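Local structure of macrolide 2'-phosphotransferase MphH (Brachybacterium faecium, 5UXD) at residues L11-R16 and T87-A92; A79-R84 and I91-L96; D224-L229 and P257-H262. The protein binds the macrolide azithromycin and probably phosphorylates such antibiotics at the 2'-hydroxyl, using a nucleotide as phosphate donor, thereby conferring resistance. One frame throughout, in Å; residues are numbered along the deposited sequence. Where two conformers were deposited one is given.

Contact 1: L11-R16 and T87-A92; sequences LDLAAR and TSELIA
Leu13, on the last turns of helix 7-16, and Leu90, at the end of a tight hairpin turn just before strand 91-94, mark the closest backbone approach, with their CA atoms 7.8 Å apart. Leu13 and Glu89 fill most of that gap, in nearly equal shares, with Leu90 beside them. The CD1 methyl of Leu13 abuts the carboxylate carbon CD of Glu89 at 3.4 Å, the two side chains running antiparallel past one another, while CD2 faces Leu90 CD1 at 4.3 Å. Leu90 in turn lays CD2 against Ala14 CA, 4.2 Å away, so that it packs mainly apolar surface against the helix.

A salt bridge flanks the leucines. Glu89 holds CG between its backbone N and carbonyl carbon (chi1 58°) and is extended beyond it, which carries the carboxylate past Leu13 to Arg16. There Arg16, bent at chi3, brings NH1 to 3.2 Å from Glu89 OE1 and 3.4 Å from OE2; the bond to OE2 is nearly straight, at 174°, yet both are weak. The two flat groups are turned 33° apart, so this salt bridge is forked but not coplanar, and one face of the guanidinium rests over Leu13 CA. Glu89 has a stronger partner in His17, whose NE2 bonds OE2. The turn is stiffened from within, since Leu90 O accepts hydrogen bonds from both Thr87 N and Thr87 OG1.

Several elements surround the contact in the N-terminal, sheet-bearing part of this kinase-like fold. Leu50 and Leu52 of strand 47-53 meet Leu90, Ala14 and Leu13 from the sheet, Leu21 of strand 21-22 adjoins Ala14, and helix 59-72 touches the hairpin at Ser88 and Ile91.

Contact 2: A79-R84 and I91-L96; sequences AVPDWR and IAYPLL
Trp83 and Tyr93 are brought alongside each other by different first torsions: the indole sits anti to its carbonyl carbon (chi1 -69°), whereas Tyr93 CG is wedged between backbone N and carbonyl carbon (chi1 53°). They join the two arms of a hairpin in the sheet-bearing lobe of the kinase-like fold, where the irregular chain 79-84 runs roughly antiparallel to strand 91-94 and the residues after it. The rings point the same way, their planes close to parallel but so far offset that little of one ring faces the other; Trp83 CD1 comes to 3.5 Å from Tyr93 CD1.

Because the rings are offset, each turns a face to an aliphatic group of the other segment. Ile91 CG2 lies over the six-membered ring of Trp83, 3.7 Å from its centroid, and Pro81 CB covers a face of Tyr93 at 3.9 Å from the ring centroid, 15° off the normal. Further along, Leu96 CD1 crosses to Pro81 CD at 3.7 Å. Tyr93 and Leu96 belong to the GDP site known for this protein, so Pro81 packs against two nucleotide-binding residues at once. Arg51, another residue of that site, touches Trp83 and Tyr93 from strand 47-53.

At the far end Pro94 CG packs against one face of the Arg84 guanidinium, offset toward its rim, while Arg84 NE forms a salt bridge with Asp82 OD2. Backbone bonding is sparse: Arg84 N makes a weak bond to Ala92 O at 3.0 Å. Where the chains part, a water bridges them, accepting from Asp82 N at 2.9 Å and donating to Pro94 O at 2.7 Å.

Contact 3: D224-L229 and P257-H262; sequences DPAKDL and PGLARH
A buried histidine-carboxylate bond sets this contact apart: His262 NE2 donates to Asp224 OD2 over 2.7 Å, almost straight at 169°. The acceptor uses its syn lone pair and lies practically in the imidazole plane, with carboxylate and ring only 27° from coplanar. Asp224 reaches the ring with CG anti to the backbone N (chi1 -175°), and the two side chains meet head-on.

Both partners are held from behind. Asp224 OD1 accepts from the backbone N of Ala226 at 2.9 Å, approached from above the carboxylate plane, so each oxygen has its own donor. His262 ND1 is hydrogen-bonded to Trp181 NE1, which fixes the ring's rotation and is consistent with a neutral imidazole carrying its proton on NE2; Trp188 meets the same ring edge-to-face.

Beside the bond, Ala226 CB nestles at the ring edge, 3.6 Å from His262 CD2. Leu229 CD1 meets Leu259 CD2 at 4.2 Å next to Phe241 of helix 238-250, the two side chains roughly perpendicular, although this touch holds for one of two Leu259 conformers.

In the largely helical lobe of the phosphotransferase, the contact thus ties the loop preceding helix 230-235 to the first turn of helix 259-268. The bond from Ala226 N to Asp224 OD1 makes an Asx turn, opening the helically wound residues 225-228.

Contacts 1 and 2 are neighbours on one strand: they share Ile91 and Ala92 of strand 91-94, and their centres lie 14 Å apart. Contact 3 belongs to the other side of the molecule, its centre 41 Å from that of contact 1 and 30 Å from that of contact 2, with nearest atoms about 12 Å apart in the latter case. As in related kinase-like folds, the active site probably lies in the cleft between the two lobes. Contact 2 holds Tyr93 and Leu96, which bind GDP in another structure of this protein, and the Tyr93 side chain is about 6 Å from that of Asp216, a residue known to bind magnesium. In contact 3 the Asp224 side chain stays about 12 Å from a bound azithromycin.

Contact 1: L11-R16 and T87-A92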
loop_
_atom_site.group_PDB
_atom_site.type_symbol
_atom_site.label_atom_id
_atom_site.label_comp_id
_atom_site.label_asym_id
_atom_site.label_seq_id
_atom_site.Cartn_x
_atom_site.Cartn_y
_atom_site.Cartn_z
ATOM N N LEU A 11 -18.710 -10.823 -19.935
ATOM C CA LEU A 11 -20.090 -10.495 -19.595
ATOM C C LEU A 11 -20.792 -11.694 -18.984
ATOM O O LEU A 11 -21.618 -11.538 -18.078
ATOM C CB LEU A 11 -20.849 -10.014 -20.836
ATOM C CG LEU A 11 -20.436 -8.681 -21.468
ATOM C CD1 LEU A 11 -21.253 -8.418 -22.743
ATOM C CD2 LEU A 11 -20.603 -7.544 -20.469
ATOM N N ASP A 12 -20.497 -12.897 -19.494
ATOM C CA ASP A 12 -21.076 -14.113 -18.934
ATOM C C ASP A 12 -20.601 -14.319 -17.509
ATOM O O ASP A 12 -21.376 -14.728 -16.639
ATOM C CB ASP A 12 -20.707 -15.333 -19.786
ATOM C CG ASP A 12 -21.528 -15.444 -21.059
ATOM O OD1 ASP A 12 -22.627 -14.849 -21.130
ATOM O OD2 ASP A 12 -21.070 -16.144 -21.990
ATOM N N LEU A 13 -19.322 -14.046 -17.255
ATOM C CA LEU A 13 -18.764 -14.229 -15.916
ATOM C C LEU A 13 -19.460 -13.325 -14.905
ATOM O O LEU A 13 -19.896 -13.784 -13.845
ATOM C CB LEU A 13 -17.266 -13.968 -15.943
ATOM C CG LEU A 13 -16.562 -13.882 -14.586
ATOM C CD1 LEU A 13 -16.543 -15.255 -13.924
ATOM C CD2 LEU A 13 -15.156 -13.344 -14.770
ATOM N N ALA A 14 -19.590 -12.037 -15.227
ATOM C CA ALA A 14 -20.332 -11.127 -14.362
ATOM C C ALA A 14 -21.800 -11.534 -14.252
ATOM O O ALA A 14 -22.376 -11.504 -13.158
ATOM C CB ALA A 14 -20.212 -9.696 -14.885
ATOM N N ALA A 15 -22.423 -11.908 -15.376
ATOM C CA ALA A 15 -23.845 -12.229 -15.371
ATOM C C ALA A 15 -24.143 -13.385 -14.425
ATOM O O ALA A 15 -25.117 -13.340 -13.667
ATOM C CB ALA A 15 -24.312 -12.574 -16.788
ATOM N N ARG A 16 -23.301 -14.422 -14.437
ATOM C CA ARG A 16 -23.562 -15.573 -13.583
ATOM C C ARG A 16 -23.379 -15.253 -12.101
ATOM O O ARG A 16 -23.801 -16.047 -11.253
ATOM C CB ARG A 16 -22.677 -16.751 -14.001
ATOM C CG ARG A 16 -21.247 -16.693 -13.499
ATOM C CD ARG A 16 -20.476 -17.955 -13.897
ATOM N NE ARG A 16 -20.275 -18.014 -15.339
ATOM C CZ ARG A 16 -19.086 -18.007 -15.942
ATOM N NH1 ARG A 16 -17.967 -17.963 -15.229
ATOM N NH2 ARG A 16 -19.019 -18.050 -17.266
ATOM N N THR A 87 -15.491 -14.235 -4.951
ATOM C CA THR A 87 -15.478 -15.664 -5.252
ATOM C C THR A 87 -14.125 -16.037 -5.841
ATOM O O THR A 87 -13.283 -15.177 -6.103
ATOM C CB THR A 87 -16.594 -16.063 -6.244
ATOM O OG1 THR A 87 -16.283 -15.532 -7.537
ATOM C CG2 THR A 87 -17.959 -15.537 -5.797
ATOM N N SER A 88 -13.942 -17.338 -6.090
ATOM C CA SER A 88 -12.699 -17.830 -6.682
ATOM C C SER A 88 -12.435 -17.217 -8.052
ATOM O O SER A 88 -11.274 -17.021 -8.433
ATOM C CB SER A 88 -12.745 -19.356 -6.807
ATOM O OG SER A 88 -12.694 -19.985 -5.543
ATOM N N GLU A 89 -13.495 -16.964 -8.836
ATOM C CA GLU A 89 -13.367 -16.490 -10.209
ATOM C C GLU A 89 -13.683 -15.009 -10.386
ATOM O O GLU A 89 -13.444 -14.474 -11.476
ATOM C CB GLU A 89 -14.262 -17.313 -11.160
ATOM C CG GLU A 89 -15.755 -17.321 -10.824
ATOM C CD GLU A 89 -16.617 -18.016 -11.890
ATOM O OE1 GLU A 89 -16.065 -18.671 -12.804
ATOM O OE2 GLU A 89 -17.856 -17.900 -11.820
ATOM N N LEU A 90 -14.173 -14.315 -9.357
ATOM C CA LEU A 90 -14.486 -12.905 -9.582
ATOM C C LEU A 90 -14.673 -12.177 -8.266
ATOM O O LEU A 90 -15.474 -12.599 -7.426
ATOM C CB LEU A 90 -15.749 -12.748 -10.438
ATOM C CG LEU A 90 -16.306 -11.323 -10.579
ATOM C CD1 LEU A 90 -15.410 -10.493 -11.501
ATOM C CD2 LEU A 90 -17.751 -11.347 -11.087
ATOM N N ILE A 91 -13.991 -11.040 -8.184
ATOM C CA ILE A 91 -14.162 -10.051 -7.130
ATOM C C ILE A 91 -14.647 -8.766 -7.794
ATOM O O ILE A 91 -14.040 -8.305 -8.764
ATOM C CB ILE A 91 -12.844 -9.831 -6.359
ATOM C CG1 ILE A 91 -12.452 -11.116 -5.611
ATOM C CG2 ILE A 91 -12.925 -8.587 -5.436
ATOM C CD1 ILE A 91 -10.963 -11.183 -5.181
ATOM N N ALA A 92 -15.750 -8.201 -7.301
ATOM C CA ALA A 92 -16.322 -7.033 -7.968
ATOM C C ALA A 92 -16.779 -5.998 -6.954
ATOM O O ALA A 92 -17.360 -6.346 -5.924
ATOM C CB ALA A 92 -17.505 -7.412 -8.860
#

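Contact 2: A79-R84 and I91-L96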
loop_
_atom_site.group_PDB
_atom_site.type_symbol
_atom_site.label_atom_id
_atom_site.label_comp_id
_atom_site.label_asym_id
_atom_site.label_seq_id
_atom_site.Cartn_x
_atom_site.Cartn_y
_atom_site.Cartn_z
ATOM N N ALA A 79 -13.455 6.495 1.649
ATOM C CA ALA A 79 -13.998 5.268 1.093
ATOM C C ALA A 79 -12.920 4.209 0.892
ATOM O O ALA A 79 -11.755 4.521 0.636
ATOM C CB ALA A 79 -14.680 5.558 -0.245
ATOM N N VAL A 80 -13.327 2.947 1.003
ATOM C CA VAL A 80 -12.502 1.811 0.593
ATOM C C VAL A 80 -13.372 0.909 -0.271
ATOM O O VAL A 80 -14.609 1.005 -0.240
ATOM C CB VAL A 80 -11.935 1.033 1.807
ATOM C CG1 VAL A 80 -11.018 1.917 2.664
ATOM C CG2 VAL A 80 -13.070 0.414 2.632
ATOM N N PRO A 81 -12.761 0.011 -1.044
ATOM C CA PRO A 81 -13.564 -0.885 -1.889
ATOM C C PRO A 81 -14.595 -1.681 -1.100
ATOM O O PRO A 81 -14.334 -2.152 0.010
ATOM C CB PRO A 81 -12.516 -1.796 -2.522
ATOM C CG PRO A 81 -11.314 -0.902 -2.645
ATOM C CD PRO A 81 -11.330 -0.035 -1.402
ATOM N N ASP A 82 -15.782 -1.815 -1.684
ATOM C CA ASP A 82 -16.919 -2.513 -1.095
ATOM C C ASP A 82 -17.186 -3.751 -1.948
ATOM O O ASP A 82 -17.932 -3.695 -2.924
ATOM C CB ASP A 82 -18.138 -1.586 -1.029
ATOM C CG ASP A 82 -19.408 -2.295 -0.581
ATOM O OD1 ASP A 82 -19.317 -3.288 0.171
ATOM O OD2 ASP A 82 -20.510 -1.838 -0.969
ATOM N N TRP A 83 -16.580 -4.879 -1.566
ATOM C CA TRP A 83 -16.634 -6.093 -2.381
ATOM C C TRP A 83 -18.031 -6.692 -2.298
ATOM O O TRP A 83 -18.373 -7.371 -1.331
ATOM C CB TRP A 83 -15.593 -7.103 -1.915
ATOM C CG TRP A 83 -14.185 -6.709 -2.191
ATOM C CD1 TRP A 83 -13.742 -5.506 -2.667
ATOM C CD2 TRP A 83 -13.015 -7.527 -2.013
ATOM N NE1 TRP A 83 -12.375 -5.531 -2.787
ATOM C CE2 TRP A 83 -11.908 -6.759 -2.403
ATOM C CE3 TRP A 83 -12.806 -8.840 -1.570
ATOM C CZ2 TRP A 83 -10.597 -7.250 -2.351
ATOM C CZ3 TRP A 83 -11.510 -9.333 -1.531
ATOM C CH2 TRP A 83 -10.423 -8.540 -1.923
ATOM N N ARG A 84 -18.847 -6.455 -3.316
ATOM C CA ARG A 84 -20.187 -7.025 -3.322
ATOM C C ARG A 84 -20.223 -8.434 -3.890
ATOM O O ARG A 84 -21.218 -9.142 -3.688
ATOM C CB ARG A 84 -21.140 -6.120 -4.101
ATOM C CG ARG A 84 -20.942 -4.645 -3.834
ATOM C CD ARG A 84 -21.752 -4.188 -2.634
ATOM N NE ARG A 84 -22.102 -2.769 -2.713
ATOM C CZ ARG A 84 -23.027 -2.267 -3.526
ATOM N NH1 ARG A 84 -23.716 -3.068 -4.327
ATOM N NH2 ARG A 84 -23.271 -0.961 -3.537
ATOM N N ILE A 91 -13.991 -11.040 -8.184
ATOM C CA ILE A 91 -14.162 -10.051 -7.130
ATOM C C ILE A 91 -14.647 -8.766 -7.794
ATOM O O ILE A 91 -14.040 -8.305 -8.764
ATOM C CB ILE A 91 -12.844 -9.831 -6.359
ATOM C CG1 ILE A 91 -12.452 -11.116 -5.611
ATOM C CG2 ILE A 91 -12.925 -8.587 -5.436
ATOM C CD1 ILE A 91 -10.963 -11.183 -5.181
ATOM N N ALA A 92 -15.750 -8.201 -7.301
ATOM C CA ALA A 92 -16.322 -7.033 -7.968
ATOM C C ALA A 92 -16.779 -5.998 -6.954
ATOM O O ALA A 92 -17.360 -6.346 -5.924
ATOM C CB ALA A 92 -17.505 -7.412 -8.860
ATOM N N TYR A 93 -16.555 -4.722 -7.261
ATOM C CA TYR A 93 -16.991 -3.676 -6.343
ATOM C C TYR A 93 -17.260 -2.394 -7.115
ATOM O O TYR A 93 -16.689 -2.176 -8.186
ATOM C CB TYR A 93 -15.950 -3.438 -5.240
ATOM C CG TYR A 93 -14.547 -3.181 -5.734
ATOM C CD1 TYR A 93 -13.662 -4.231 -5.951
ATOM C CD2 TYR A 93 -14.103 -1.884 -5.974
ATOM C CE1 TYR A 93 -12.378 -3.995 -6.399
ATOM C CE2 TYR A 93 -12.821 -1.644 -6.423
ATOM C CZ TYR A 93 -11.967 -2.705 -6.634
ATOM O OH TYR A 93 -10.688 -2.473 -7.078
ATOM N N PRO A 94 -18.120 -1.518 -6.589
ATOM C CA PRO A 94 -18.353 -0.227 -7.245
ATOM C C PRO A 94 -17.077 0.598 -7.341
ATOM O O PRO A 94 -16.254 0.623 -6.419
ATOM C CB PRO A 94 -19.391 0.450 -6.342
ATOM C CG PRO A 94 -20.098 -0.683 -5.654
ATOM C CD PRO A 94 -19.046 -1.752 -5.464
ATOM N N LEU A 95 -16.923 1.280 -8.480
ATOM C CA LEU A 95 -15.814 2.201 -8.667
ATOM C C LEU A 95 -15.873 3.308 -7.622
ATOM O O LEU A 95 -16.928 3.906 -7.381
ATOM C CB LEU A 95 -15.859 2.796 -10.079
ATOM C CG LEU A 95 -14.730 3.767 -10.444
ATOM C CD1 LEU A 95 -13.428 3.014 -10.658
ATOM C CD2 LEU A 95 -15.083 4.588 -11.686
ATOM N N LEU A 96 -14.763 3.551 -6.991
ATOM C CA LEU A 96 -14.698 4.631 -6.021
ATOM C C LEU A 96 -14.541 5.982 -6.718
ATOM O O LEU A 96 -13.884 6.080 -7.754
ATOM C CB LEU A 96 -13.539 4.391 -5.070
ATOM C CG LEU A 96 -13.821 3.171 -4.191
ATOM C CD1 LEU A 96 -12.731 2.951 -3.177
ATOM C CD2 LEU A 96 -15.167 3.363 -3.500
HETATM O O HOH W 1 -16.504 0.056 -3.821
#

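Contact 3: D224-L229 and P257-H262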
loop_
_atom_site.group_PDB
_atom_site.type_symbol
_atom_site.label_atom_id
_atom_site.label_comp_id
_atom_site.label_asym_id
_atom_site.label_seq_id
_atom_site.Cartn_x
_atom_site.Cartn_y
_atom_site.Cartn_z
ATOM N N ASP A 224 4.268 -0.783 12.936
ATOM C CA ASP A 224 4.897 0.537 13.111
ATOM C C ASP A 224 4.030 1.658 12.544
ATOM O O ASP A 224 3.812 1.702 11.326
ATOM C CB ASP A 224 6.277 0.495 12.431
ATOM C CG ASP A 224 7.112 1.773 12.634
ATOM O OD1 ASP A 224 6.609 2.790 13.156
ATOM O OD2 ASP A 224 8.295 1.744 12.238
ATOM N N PRO A 225 3.534 2.584 13.376
ATOM C CA PRO A 225 2.729 3.707 12.850
ATOM C C PRO A 225 3.444 4.550 11.802
ATOM O O PRO A 225 2.784 5.165 10.948
ATOM C CB PRO A 225 2.432 4.533 14.110
ATOM C CG PRO A 225 2.522 3.535 15.251
ATOM C CD PRO A 225 3.615 2.584 14.850
ATOM N N ALA A 226 4.779 4.618 11.853
ATOM C CA ALA A 226 5.517 5.476 10.927
ATOM C C ALA A 226 5.385 5.023 9.482
ATOM O O ALA A 226 5.554 5.836 8.560
ATOM C CB ALA A 226 6.996 5.504 11.316
ATOM N N LYS A 227 5.136 3.734 9.257
ATOM C CA LYS A 227 5.034 3.231 7.891
ATOM C C LYS A 227 4.066 4.053 7.052
ATOM O O LYS A 227 4.283 4.234 5.844
ATOM C CB LYS A 227 4.587 1.773 7.901
ATOM C CG LYS A 227 5.562 0.827 8.540
ATOM C CD LYS A 227 5.000 -0.589 8.519
ATOM C CE LYS A 227 4.853 -1.108 7.091
ATOM N NZ LYS A 227 4.504 -2.562 7.070
ATOM N N ASP A 228 3.005 4.573 7.674
ATOM C CA ASP A 228 1.960 5.262 6.928
ATOM C C ASP A 228 2.223 6.755 6.790
ATOM O O ASP A 228 1.497 7.432 6.057
ATOM C CB ASP A 228 0.587 5.038 7.587
ATOM C CG ASP A 228 0.051 3.632 7.351
ATOM O OD1 ASP A 228 0.527 2.998 6.394
ATOM O OD2 ASP A 228 -0.833 3.170 8.115
ATOM N N LEU A 229 3.231 7.274 7.481
ATOM C CA LEU A 229 3.640 8.657 7.347
ATOM C C LEU A 229 4.951 8.813 6.594
ATOM O O LEU A 229 5.261 9.918 6.150
ATOM C CB LEU A 229 3.781 9.310 8.736
ATOM C CG LEU A 229 2.473 9.347 9.530
ATOM C CD1 LEU A 229 2.746 9.644 11.018
ATOM C CD2 LEU A 229 1.550 10.382 8.936
ATOM N N PRO A 257 9.140 11.987 19.213
ATOM C CA PRO A 257 10.072 13.013 18.695
ATOM C C PRO A 257 10.944 12.573 17.528
ATOM O O PRO A 257 11.163 13.360 16.608
ATOM C CB PRO A 257 10.925 13.349 19.924
ATOM C CG PRO A 257 9.977 13.141 21.083
ATOM C CD PRO A 257 9.097 11.970 20.682
ATOM N N GLY A 258 11.464 11.357 17.539
ATOM C CA GLY A 258 12.317 10.963 16.435
ATOM C C GLY A 258 11.598 10.319 15.261
ATOM O O GLY A 258 12.239 9.632 14.458
ATOM N N LEU A 259 10.284 10.552 15.130
ATOM C CA LEU A 259 9.528 9.868 14.080
ATOM C C LEU A 259 9.989 10.292 12.689
ATOM O O LEU A 259 10.119 9.441 11.801
ATOM C CB LEU A 259 8.026 10.112 14.245
ATOM C CG LEU A 259 7.027 9.369 13.336
ATOM C CD1 LEU A 259 5.721 9.094 14.080
ATOM C CD2 LEU A 259 6.758 10.140 12.065
ATOM N N ALA A 260 10.237 11.584 12.469
ATOM C CA ALA A 260 10.642 12.004 11.130
ATOM C C ALA A 260 12.001 11.409 10.781
ATOM O O ALA A 260 12.206 10.933 9.655
ATOM C CB ALA A 260 10.649 13.532 11.016
ATOM N N ARG A 261 12.916 11.387 11.756
ATOM C CA ARG A 261 14.220 10.760 11.559
ATOM C C ARG A 261 14.056 9.302 11.153
ATOM O O ARG A 261 14.629 8.853 10.153
ATOM C CB ARG A 261 15.042 10.893 12.848
ATOM C CG ARG A 261 16.347 10.097 12.907
ATOM C CD ARG A 261 16.886 10.035 14.352
ATOM N NE ARG A 261 16.980 11.363 14.957
ATOM C CZ ARG A 261 16.841 11.619 16.257
ATOM N NH1 ARG A 261 16.601 10.636 17.119
ATOM N NH2 ARG A 261 16.940 12.865 16.694
ATOM N N HIS A 262 13.273 8.554 11.938
ATOM C CA HIS A 262 12.937 7.158 11.664
ATOM C C HIS A 262 12.418 6.958 10.235
ATOM O O HIS A 262 12.835 6.024 9.539
ATOM C CB HIS A 262 11.886 6.716 12.698
ATOM C CG HIS A 262 11.479 5.276 12.610
ATOM N ND1 HIS A 262 12.383 4.236 12.652
ATOM C CD2 HIS A 262 10.254 4.703 12.531
ATOM C CE1 HIS A 262 11.732 3.086 12.582
ATOM N NE2 HIS A 262 10.438 3.341 12.505
#